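Local coordinates for protein 4-hydroxybutyrate coenzyme A transferase (Shewanella oneidensis, PDB 2OAS) that probably transfers coenzyme A between carboxylic acids such as 4-hydroxybutyrate and acetate, and binds coenzyme A, at residues R359-A364 with E414-D419; H381-E386 with I405-P410; S14-G19 with I111-I116. All coordinates share one frame; numbering follows the deposited sequence.

Contact 1: R359-A364 with E414-D419; sequences RISRIA and EQLSRD. With COA (coenzyme A), chain C.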
loop_
_atom_site.group_PDB
_atom_site.type_symbol
_atom_site.label_atom_id
_atom_site.label_comp_id
_atom_site.label_asym_id
_atom_site.label_seq_id
_atom_site.Cartn_x
_atom_site.Cartn_y
_atom_site.Cartn_z
ATOM N N ARG A 359 -28.863 6.571 -8.882
ATOM C CA ARG A 359 -28.684 7.983 -9.206
ATOM C C ARG A 359 -27.239 8.404 -8.997
ATOM O O ARG A 359 -26.818 9.457 -9.473
ATOM C CB ARG A 359 -29.589 8.860 -8.344
ATOM C CG ARG A 359 -30.362 8.108 -7.280
ATOM C CD ARG A 359 -31.822 7.909 -7.706
ATOM N NE ARG A 359 -32.597 7.252 -6.650
ATOM C CZ ARG A 359 -32.694 7.706 -5.401
ATOM N NH1 ARG A 359 -33.411 7.038 -4.503
ATOM N NH2 ARG A 359 -32.074 8.834 -5.055
ATOM N N ILE A 360 -26.480 7.594 -8.271
ATOM C CA ILE A 360 -25.083 7.909 -8.031
ATOM C C ILE A 360 -24.190 6.866 -8.697
ATOM O O ILE A 360 -24.384 5.658 -8.524
ATOM C CB ILE A 360 -24.768 7.959 -6.510
ATOM C CG1 ILE A 360 -25.641 9.018 -5.826
ATOM C CG2 ILE A 360 -23.294 8.284 -6.293
ATOM C CD1 ILE A 360 -25.499 9.077 -4.300
ATOM N N SER A 361 -23.220 7.343 -9.469
ATOM C CA SER A 361 -22.286 6.470 -10.162
ATOM C C SER A 361 -21.115 6.154 -9.234
ATOM O O SER A 361 -20.473 7.066 -8.713
ATOM C CB SER A 361 -21.775 7.168 -11.424
ATOM O OG SER A 361 -20.789 6.397 -12.085
ATOM N N ARG A 362 -20.846 4.867 -9.011
ATOM C CA ARG A 362 -19.740 4.477 -8.145
ATOM C C ARG A 362 -18.418 4.815 -8.831
ATOM O O ARG A 362 -17.381 5.013 -8.191
ATOM C CB ARG A 362 -19.820 2.985 -7.809
ATOM C CG ARG A 362 -21.033 2.635 -6.966
ATOM C CD ARG A 362 -20.779 1.427 -6.104
ATOM N NE ARG A 362 -21.924 1.152 -5.251
ATOM C CZ ARG A 362 -21.935 0.265 -4.260
ATOM N NH1 ARG A 362 -23.036 0.095 -3.548
ATOM N NH2 ARG A 362 -20.855 -0.447 -3.973
ATOM N N ILE A 363 -18.470 4.879 -10.153
ATOM C CA ILE A 363 -17.312 5.233 -10.936
ATOM C C ILE A 363 -17.487 6.707 -11.255
ATOM O O ILE A 363 -18.211 7.075 -12.182
ATOM C CB ILE A 363 -17.265 4.446 -12.227
ATOM C CG1 ILE A 363 -17.286 2.956 -11.909
ATOM C CG2 ILE A 363 -16.040 4.824 -13.018
ATOM C CD1 ILE A 363 -17.434 2.093 -13.121
ATOM N N ALA A 364 -16.840 7.547 -10.454
ATOM C CA ALA A 364 -16.910 8.990 -10.613
ATOM C C ALA A 364 -15.661 9.482 -11.309
ATOM O O ALA A 364 -14.620 8.832 -11.267
ATOM C CB ALA A 364 -17.027 9.659 -9.254
ATOM N N GLU A 414 -21.491 9.544 -20.816
ATOM C CA GLU A 414 -21.344 10.881 -21.387
ATOM C C GLU A 414 -20.625 11.837 -20.422
ATOM O O GLU A 414 -19.624 12.462 -20.788
ATOM C CB GLU A 414 -22.724 11.433 -21.770
ATOM C CG GLU A 414 -22.860 12.961 -21.712
ATOM C CD GLU A 414 -24.234 13.418 -21.163
ATOM O OE1 GLU A 414 -25.229 13.397 -21.932
ATOM O OE2 GLU A 414 -24.297 13.785 -19.945
ATOM N N GLN A 415 -21.127 11.954 -19.194
ATOM C CA GLN A 415 -20.491 12.819 -18.200
ATOM C C GLN A 415 -19.046 12.392 -17.950
ATOM O O GLN A 415 -18.128 13.210 -18.019
ATOM C CB GLN A 415 -21.234 12.779 -16.865
ATOM C CG GLN A 415 -22.263 13.870 -16.658
ATOM C CD GLN A 415 -21.670 15.270 -16.730
ATOM O OE1 GLN A 415 -20.627 15.551 -16.136
ATOM N NE2 GLN A 415 -22.343 16.157 -17.457
ATOM N N LEU A 416 -18.854 11.109 -17.647
ATOM C CA LEU A 416 -17.524 10.582 -17.368
ATOM C C LEU A 416 -16.584 10.885 -18.520
ATOM O O LEU A 416 -15.478 11.381 -18.317
ATOM C CB LEU A 416 -17.576 9.069 -17.115
ATOM C CG LEU A 416 -18.246 8.617 -15.811
ATOM C CD1 LEU A 416 -18.362 7.109 -15.787
ATOM C CD2 LEU A 416 -17.466 9.121 -14.611
ATOM N N SER A 417 -17.020 10.588 -19.735
ATOM C CA SER A 417 -16.191 10.868 -20.880
ATOM C C SER A 417 -15.816 12.358 -20.962
ATOM O O SER A 417 -14.673 12.691 -21.290
ATOM C CB SER A 417 -16.891 10.430 -22.155
ATOM O OG SER A 417 -16.136 10.828 -23.278
ATOM N N ARG A 418 -16.762 13.250 -20.668
ATOM C CA ARG A 418 -16.500 14.688 -20.695
ATOM C C ARG A 418 -15.393 15.087 -19.717
ATOM O O ARG A 418 -14.374 15.667 -20.115
ATOM C CB ARG A 418 -17.774 15.483 -20.351
ATOM C CG ARG A 418 -18.585 15.917 -21.566
ATOM C CD ARG A 418 -20.020 16.330 -21.192
ATOM N NE ARG A 418 -20.746 16.804 -22.370
ATOM C CZ ARG A 418 -20.868 16.133 -23.523
ATOM N NH1 ARG A 418 -20.310 14.931 -23.688
ATOM N NH2 ARG A 418 -21.561 16.671 -24.528
ATOM N N ASP A 419 -15.595 14.769 -18.441
ATOM C CA ASP A 419 -14.628 15.100 -17.411
ATOM C C ASP A 419 -13.276 14.404 -17.647
ATOM O O ASP A 419 -12.268 14.742 -17.020
ATOM C CB ASP A 419 -15.180 14.734 -16.023
ATOM C CG ASP A 419 -16.474 15.470 -15.688
ATOM O OD1 ASP A 419 -16.583 16.671 -16.024
ATOM O OD2 ASP A 419 -17.373 14.852 -15.073
HETATM N N1A COA C . -21.779 7.250 -3.185
HETATM C C2A COA C . -22.974 7.499 -2.381
HETATM N N3A COA C . -23.517 6.298 -1.716
HETATM C C4A COA C . -22.911 4.964 -1.875
HETATM C C5A COA C . -21.724 4.733 -2.659
HETATM C C6A COA C . -21.165 5.921 -3.346
HETATM N N6A COA C . -20.009 5.800 -4.155
HETATM N N7A COA C . -21.377 3.391 -2.628
HETATM C C8A COA C . -22.345 2.801 -1.797
HETATM N N9A COA C . -23.289 3.739 -1.319
HETATM C C1B COA C . -24.432 3.513 -0.458
HETATM C C2B COA C . -25.502 2.451 -0.858
HETATM O O2B COA C . -26.704 3.015 -1.246
HETATM C C3B COA C . -25.639 1.496 0.327
HETATM O O3B COA C . -27.030 1.425 0.772
HETATM P P3B COA C . -27.521 0.524 1.978
HETATM O O7A COA C . -27.194 -0.910 1.853
HETATM O O8A COA C . -26.906 1.028 3.244
HETATM O O9A COA C . -28.962 0.691 2.110
HETATM C C4B COA C . -24.699 1.963 1.373
HETATM O O4B COA C . -24.010 3.134 0.905
HETATM C C5B COA C . -23.877 0.628 1.622
HETATM O O5B COA C . -23.148 0.232 0.448
HETATM P P1A COA C . -22.780 -1.315 -0.030
HETATM O O1A COA C . -23.924 -2.170 -0.188
HETATM O O2A COA C . -22.015 -1.330 -1.334
HETATM O O3A COA C . -21.845 -1.795 1.149
HETATM P P2A COA C . -21.175 -3.198 1.205
HETATM O O4A COA C . -21.623 -3.898 2.406
HETATM O O5A COA C . -21.521 -4.004 0.049
HETATM O O6A COA C . -19.710 -3.167 1.110
HETATM C CBP COA C . -17.424 -2.092 1.216
HETATM C CCP COA C . -18.725 -2.507 0.316
HETATM C CDP COA C . -18.221 -1.016 2.034
HETATM C CEP COA C . -16.315 -1.374 0.330
HETATM C CAP COA C . -16.869 -3.325 2.220
HETATM O OAP COA C . -16.408 -4.285 1.220
HETATM C C9P COA C . -15.668 -2.938 3.091
HETATM O O9P COA C . -15.865 -2.742 4.281
HETATM N N8P COA C . -14.399 -2.851 2.464
HETATM C C7P COA C . -13.070 -2.535 2.969
HETATM C C6P COA C . -11.940 -3.608 2.753
HETATM C C5P COA C . -11.868 -4.675 3.768
HETATM O O5P COA C . -10.774 -5.057 4.196
HETATM N N4P COA C . -13.141 -5.191 4.200
HETATM C C3P COA C . -13.493 -6.210 5.178
HETATM C C2P COA C . -12.745 -7.591 5.060
HETATM S S1P COA C . -11.956 -8.110 6.611
#

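Contact 2: H381-E386 with I405-P410; sequences HYIVTE and INIAHP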
loop_
_atom_site.group_PDB
_atom_site.type_symbol
_atom_site.label_atom_id
_atom_site.label_comp_id
_atom_site.label_asym_id
_atom_site.label_seq_id
_atom_site.Cartn_x
_atom_site.Cartn_y
_atom_site.Cartn_z
ATOM N N HIS A 381 -5.656 -3.882 -10.205
ATOM C CA HIS A 381 -5.407 -4.803 -11.288
ATOM C C HIS A 381 -6.697 -4.844 -12.094
ATOM O O HIS A 381 -6.762 -4.287 -13.178
ATOM C CB HIS A 381 -5.054 -6.202 -10.747
ATOM C CG HIS A 381 -4.760 -7.213 -11.813
ATOM N ND1 HIS A 381 -4.390 -8.510 -11.528
ATOM C CD2 HIS A 381 -4.789 -7.119 -13.168
ATOM C CE1 HIS A 381 -4.201 -9.170 -12.659
ATOM N NE2 HIS A 381 -4.438 -8.347 -13.668
ATOM N N TYR A 382 -7.724 -5.497 -11.559
ATOM C CA TYR A 382 -9.013 -5.575 -12.243
ATOM C C TYR A 382 -10.103 -4.851 -11.482
ATOM O O TYR A 382 -10.077 -4.766 -10.258
ATOM C CB TYR A 382 -9.486 -7.007 -12.408
ATOM C CG TYR A 382 -8.928 -7.764 -13.575
ATOM C CD1 TYR A 382 -7.925 -8.723 -13.385
ATOM C CD2 TYR A 382 -9.438 -7.574 -14.860
ATOM C CE1 TYR A 382 -7.447 -9.476 -14.435
ATOM C CE2 TYR A 382 -8.966 -8.328 -15.932
ATOM C CZ TYR A 382 -7.967 -9.280 -15.709
ATOM O OH TYR A 382 -7.476 -10.040 -16.746
ATOM N N ILE A 383 -11.080 -4.359 -12.223
ATOM C CA ILE A 383 -12.233 -3.686 -11.656
ATOM C C ILE A 383 -13.404 -4.217 -12.470
ATOM O O ILE A 383 -13.404 -4.106 -13.687
ATOM C CB ILE A 383 -12.120 -2.167 -11.792
ATOM C CG1 ILE A 383 -11.105 -1.653 -10.773
ATOM C CG2 ILE A 383 -13.474 -1.506 -11.563
ATOM C CD1 ILE A 383 -10.946 -0.174 -10.776
ATOM N N VAL A 384 -14.379 -4.831 -11.804
ATOM C CA VAL A 384 -15.534 -5.395 -12.498
ATOM C C VAL A 384 -16.850 -4.782 -12.050
ATOM O O VAL A 384 -17.031 -4.405 -10.895
ATOM C CB VAL A 384 -15.659 -6.911 -12.290
ATOM C CG1 VAL A 384 -14.426 -7.624 -12.776
ATOM C CG2 VAL A 384 -15.878 -7.196 -10.827
ATOM N N THR A 385 -17.779 -4.733 -12.987
ATOM C CA THR A 385 -19.096 -4.179 -12.760
ATOM C C THR A 385 -20.056 -5.063 -13.537
ATOM O O THR A 385 -19.629 -5.946 -14.291
ATOM C CB THR A 385 -19.149 -2.735 -13.303
ATOM O OG1 THR A 385 -18.484 -1.858 -12.379
ATOM C CG2 THR A 385 -20.559 -2.270 -13.504
ATOM N N GLU A 386 -21.354 -4.838 -13.354
ATOM C CA GLU A 386 -22.353 -5.620 -14.063
ATOM C C GLU A 386 -22.184 -5.446 -15.579
ATOM O O GLU A 386 -22.785 -6.174 -16.365
ATOM C CB GLU A 386 -23.765 -5.194 -13.629
ATOM C CG GLU A 386 -24.168 -3.770 -14.030
ATOM C CD GLU A 386 -24.169 -2.783 -12.864
ATOM O OE1 GLU A 386 -23.128 -2.649 -12.189
ATOM O OE2 GLU A 386 -25.223 -2.130 -12.628
ATOM N N ILE A 405 -14.872 3.844 -18.023
ATOM C CA ILE A 405 -16.146 4.346 -18.498
ATOM C C ILE A 405 -16.895 3.272 -19.299
ATOM O O ILE A 405 -18.104 3.379 -19.496
ATOM C CB ILE A 405 -15.994 5.607 -19.373
ATOM C CG1 ILE A 405 -15.307 5.260 -20.673
ATOM C CG2 ILE A 405 -15.152 6.647 -18.658
ATOM C CD1 ILE A 405 -15.172 6.450 -21.572
ATOM N N ASN A 406 -16.197 2.232 -19.745
ATOM C CA ASN A 406 -16.857 1.172 -20.497
ATOM C C ASN A 406 -17.628 0.200 -19.609
ATOM O O ASN A 406 -18.460 -0.555 -20.108
ATOM C CB ASN A 406 -15.865 0.383 -21.350
ATOM C CG ASN A 406 -15.390 1.166 -22.562
ATOM O OD1 ASN A 406 -16.172 1.873 -23.210
ATOM N ND2 ASN A 406 -14.101 1.036 -22.886
ATOM N N ILE A 407 -17.350 0.206 -18.307
ATOM C CA ILE A 407 -18.074 -0.676 -17.393
ATOM C C ILE A 407 -18.953 0.161 -16.463
ATOM O O ILE A 407 -19.629 -0.357 -15.576
ATOM C CB ILE A 407 -17.118 -1.577 -16.543
ATOM C CG1 ILE A 407 -16.244 -0.714 -15.630
ATOM C CG2 ILE A 407 -16.271 -2.460 -17.462
ATOM C CD1 ILE A 407 -15.295 -1.517 -14.762
ATOM N N ALA A 408 -18.931 1.468 -16.663
ATOM C CA ALA A 408 -19.756 2.359 -15.856
ATOM C C ALA A 408 -21.177 2.312 -16.414
ATOM O O ALA A 408 -21.374 2.012 -17.589
ATOM C CB ALA A 408 -19.212 3.781 -15.927
ATOM N N HIS A 409 -22.170 2.599 -15.586
ATOM C CA HIS A 409 -23.547 2.571 -16.072
ATOM C C HIS A 409 -23.676 3.556 -17.232
ATOM O O HIS A 409 -23.228 4.699 -17.136
ATOM C CB HIS A 409 -24.518 2.946 -14.948
ATOM C CG HIS A 409 -25.959 2.689 -15.279
ATOM N ND1 HIS A 409 -26.673 3.462 -16.174
ATOM C CD2 HIS A 409 -26.826 1.753 -14.816
ATOM C CE1 HIS A 409 -27.915 3.014 -16.243
ATOM N NE2 HIS A 409 -28.034 1.979 -15.429
ATOM N N PRO A 410 -24.289 3.115 -18.344
ATOM C CA PRO A 410 -24.468 3.972 -19.518
ATOM C C PRO A 410 -25.100 5.348 -19.257
ATOM O O PRO A 410 -24.910 6.269 -20.044
ATOM C CB PRO A 410 -25.292 3.094 -20.464
ATOM C CG PRO A 410 -26.008 2.155 -19.530
ATOM C CD PRO A 410 -24.953 1.813 -18.541
#

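Contact 3: S14-G19 with I111-I116; sequences SLIRSG and IDTAII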
loop_
_atom_site.group_PDB
_atom_site.type_symbol
_atom_site.label_atom_id
_atom_site.label_comp_id
_atom_site.label_asym_id
_atom_site.label_seq_id
_atom_site.Cartn_x
_atom_site.Cartn_y
_atom_site.Cartn_z
ATOM N N SER A 14 -18.470 -5.661 36.267
ATOM C CA SER A 14 -18.165 -4.810 37.412
ATOM C C SER A 14 -16.696 -4.480 37.618
ATOM O O SER A 14 -16.364 -3.381 38.041
ATOM C CB SER A 14 -18.719 -5.441 38.682
ATOM O OG SER A 14 -20.119 -5.287 38.713
ATOM N N LEU A 15 -15.818 -5.437 37.332
ATOM C CA LEU A 15 -14.384 -5.214 37.501
ATOM C C LEU A 15 -13.922 -4.009 36.691
ATOM O O LEU A 15 -12.976 -3.333 37.069
ATOM C CB LEU A 15 -13.595 -6.460 37.095
ATOM C CG LEU A 15 -13.645 -7.677 38.030
ATOM C CD1 LEU A 15 -15.075 -8.134 38.234
ATOM C CD2 LEU A 15 -12.806 -8.812 37.432
ATOM N N ILE A 16 -14.585 -3.733 35.574
ATOM C CA ILE A 16 -14.191 -2.587 34.759
ATOM C C ILE A 16 -14.333 -1.334 35.606
ATOM O O ILE A 16 -15.365 -1.129 36.253
ATOM C CB ILE A 16 -15.057 -2.455 33.493
ATOM C CG1 ILE A 16 -14.886 -3.707 32.618
ATOM C CG2 ILE A 16 -14.665 -1.191 32.731
ATOM C CD1 ILE A 16 -15.659 -3.696 31.313
ATOM N N ARG A 17 -13.280 -0.520 35.620
ATOM C CA ARG A 17 -13.249 0.737 36.384
ATOM C C ARG A 17 -13.188 1.930 35.436
ATOM O O ARG A 17 -12.921 1.765 34.250
ATOM C CB ARG A 17 -12.041 0.746 37.327
ATOM C CG ARG A 17 -12.187 -0.200 38.514
ATOM C CD ARG A 17 -13.135 0.391 39.543
ATOM N NE ARG A 17 -14.041 -0.582 40.158
ATOM C CZ ARG A 17 -14.906 -0.284 41.129
ATOM N NH1 ARG A 17 -15.719 -1.236 41.640
ATOM N NH2 ARG A 17 -14.950 0.965 41.581
ATOM N N SER A 18 -13.433 3.131 35.956
ATOM C CA SER A 18 -13.419 4.335 35.119
ATOM C C SER A 18 -12.088 4.692 34.464
ATOM O O SER A 18 -11.025 4.375 34.975
ATOM C CB SER A 18 -13.909 5.538 35.922
ATOM O OG SER A 18 -15.277 5.401 36.266
ATOM N N GLY A 19 -12.165 5.361 33.318
ATOM C CA GLY A 19 -10.967 5.763 32.610
ATOM C C GLY A 19 -10.228 4.660 31.871
ATOM O O GLY A 19 -9.224 4.925 31.197
ATOM N N ILE A 111 -4.129 -1.468 26.618
ATOM C CA ILE A 111 -5.439 -2.072 26.794
ATOM C C ILE A 111 -5.562 -2.519 28.244
ATOM O O ILE A 111 -4.821 -3.391 28.692
ATOM C CB ILE A 111 -5.618 -3.293 25.887
ATOM C CG1 ILE A 111 -5.561 -2.853 24.423
ATOM C CG2 ILE A 111 -6.904 -4.006 26.234
ATOM C CD1 ILE A 111 -5.730 -3.958 23.426
ATOM N N ASP A 112 -6.494 -1.924 28.986
ATOM C CA ASP A 112 -6.667 -2.292 30.392
ATOM C C ASP A 112 -7.442 -3.588 30.546
ATOM O O ASP A 112 -7.153 -4.389 31.424
ATOM C CB ASP A 112 -7.356 -1.169 31.171
ATOM C CG ASP A 112 -6.531 0.125 31.203
ATOM O OD1 ASP A 112 -5.320 0.064 31.498
ATOM O OD2 ASP A 112 -7.108 1.214 30.936
ATOM N N THR A 113 -8.433 -3.796 29.695
ATOM C CA THR A 113 -9.201 -5.029 29.772
ATOM C C THR A 113 -9.823 -5.404 28.436
ATOM O O THR A 113 -10.285 -4.548 27.677
ATOM C CB THR A 113 -10.317 -4.951 30.865
ATOM O OG1 THR A 113 -11.589 -5.154 30.268
ATOM C CG2 THR A 113 -10.296 -3.622 31.581
ATOM N N ALA A 114 -9.831 -6.702 28.154
ATOM C CA ALA A 114 -10.397 -7.223 26.914
ATOM C C ALA A 114 -11.652 -8.035 27.193
ATOM O O ALA A 114 -11.630 -8.965 28.003
ATOM C CB ALA A 114 -9.383 -8.094 26.203
ATOM N N ILE A 115 -12.744 -7.683 26.526
ATOM C CA ILE A 115 -13.989 -8.408 26.692
ATOM C C ILE A 115 -14.032 -9.439 25.577
ATOM O O ILE A 115 -13.947 -9.093 24.395
ATOM C CB ILE A 115 -15.224 -7.498 26.523
ATOM C CG1 ILE A 115 -15.036 -6.182 27.288
ATOM C CG2 ILE A 115 -16.460 -8.247 26.996
ATOM C CD1 ILE A 115 -14.786 -6.352 28.765
ATOM N N ILE A 116 -14.178 -10.708 25.936
ATOM C CA ILE A 116 -14.197 -11.724 24.903
ATOM C C ILE A 116 -15.235 -12.811 25.119
ATOM O O ILE A 116 -15.764 -12.968 26.208
ATOM C CB ILE A 116 -12.807 -12.376 24.771
ATOM C CG1 ILE A 116 -12.444 -13.110 26.057
ATOM C CG2 ILE A 116 -11.766 -11.314 24.536
ATOM C CD1 ILE A 116 -11.101 -13.794 25.988
#

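Contact 1: R359-A364 with E414-D419
Ser361 OG donates to the backbone oxygen Ile363 O at 2.7 Å, reaching it from above the carbonyl plane, about 50° out of it, and bridges the short turn between strand 360-361 and the weakly bonded strand 363-364. From the helix, Leu416 packs its methyls on the same oxygen without bonding it: Leu416 CD2 lies 3.3 Å from Ile363 O and carries on to Ala364 C at 3.8 Å. With its CG anti to its own carbonyl carbon (chi1 -70°), Leu416 brings both methyls to the strand backbone. Its CD1 also meets Ile363 CG2 at 4.3 Å, a looser apolar touch. The contact is thus one helix leucine resting on a bend in the chain.

That bend carries part of the coenzyme A pocket. Arg362 NH1 and NH2 both donate to the diphosphate oxygen O2A of the coenzyme, at 2.8 and 3.0 Å. Both bonds are bent, 144° at NH1, as two N-H groups share one oxygen. An extended run from CG to NE sets the guanidinium against the ligand, with one face over C8A, offset toward the rim. Ile360 meets the other end of the adenine, its CD1 lying 3.5 Å from C2A. Arg362 is steadied further by weak bonds to the carbonyls of Ala307 and Thr354.

Strand 360-361 pairs antiparallel with 354-355, while 363-364 is the edge of a four-stranded mixed sheet, beside strand 309-311. Helix 410-422 packs on the side of this bend away from the ligand, and Ala408, in the loop before that helix, touches both Ile363 and Leu416.

Contact 2: H381-E386 with I405-P410
This is a buried apolar contact in which Ile407, from the loop joining helices 397-405 and 410-422, sits against strand 382-385 of a beta hairpin. Strands 382-385 and 388-391 make up that antiparallel hairpin at one margin of the six-stranded mixed sheet in the C-terminal domain, whose family belongs to the Rossmann-like clan. Ile383 and Thr385 face the loop, while Val384 faces the other way, toward helix 188-200, so the hairpin is packed on both sides.

Ile407 does most of the work. Its CG1 lies between the backbone N and the carbonyl carbon (chi1 64°), a turn that sends CD1 down onto the strand. There it runs nearly perpendicular to the side chain of Ile383, and Ile407 CD1 also lies 3.4 Å from Ile383 O. Ala390 of the partner strand adds another wall to the same isoleucine.

As modelled, the methyl of Thr385 lies at Ile407 O, but the 3.0 Å from Thr385 CG2 to that oxygen is doubtfully short. The hydroxyl of Thr385 makes a weak hydrogen bond with the carbonyl of Leu351. It still brushes the loop, Thr385 OG1 being 4.0 Å from Ile407 CD1.

Polar bonds hold both partners at their ends. Glu386 OE1 takes the backbone N-H of Ser353, and His409 caps the start of helix 410-422 through ND1, which bonds to Asp411 N, while its ring stands edge-to-face with Tyr387. The sound apolar touch at the centre is between methyls, Ile407 CD1 meeting Ile383 CG2 at 3.7 Å.

Contact 3: S14-G19 with I111-I116
Two isoleucine methyls make the main touch: Ile16 CD1 meets Ile115 CD1 at 3.8 Å, with the side chains crossing at about a right angle. Each reaches the other with its far end, since neither CB is aimed straight at the opposite segment. In Ile115 the outer torsion is bent (chi2 -58°), swinging CD1 round toward the loop; Ile16 instead stretches out (chi2 -178°). A more distant approach follows along the strand, where Ile16 CG1 stands 4.3 Å from Thr113 OG1. At the margin, Gly19 O comes within 4.3 Å of Asp112 OD2. These are two oxygens, with the acid's bonding directed elsewhere: Asp112 OD2 accepts the backbone N-H of Thr21, just past the loop, and so helps fix the point where segment 14-19 runs into strand 21-24. Gly19 itself has a positive phi of 75°, a backbone shape that suits glycine at this bend.

The next shell keeps the loop in position. The carbonyl of Ile16 bonds to NE2 of His41 at the end of helix 32-41, and Ser14 OG bonds back to the carbonyl of Leu10 in helix 9-13. Gly19 is joined by its backbone to Asp46.

Strand 113-118 lies inside the eight-stranded parallel sheet of the N-terminal domain, between strands 21-24 and 145-150. Ile16 touches Leu22 and Ile147 as well as Ile115, so this single side chain spans three adjacent strands on one face. Ile116 packs against helix 136-142 on the other face. On the Ile16 face the loop joins helix 9-13 to strand 21-24.

In the fold
Contact 3 comes first along the chain and belongs to the parallel sheet of the N-terminal domain; contacts 1 and 2 follow in the C-terminal domain, on the opposite side of the chain's centre. Their centres lie about 48 and 47 Å from that of contact 3. The centres of contacts 1 and 2 are only about 11 Å apart, and the span joining the two segments of contact 1 includes all of contact 2. They meet directly: Ile363 packs on Ile407, and Leu416 on Ile405. The hairpin strand, the interhelix loop, helix 410-422 and the coenzyme-binding bend around Arg362 therefore pack together, whereas contact 3 is remote from the annotated sites.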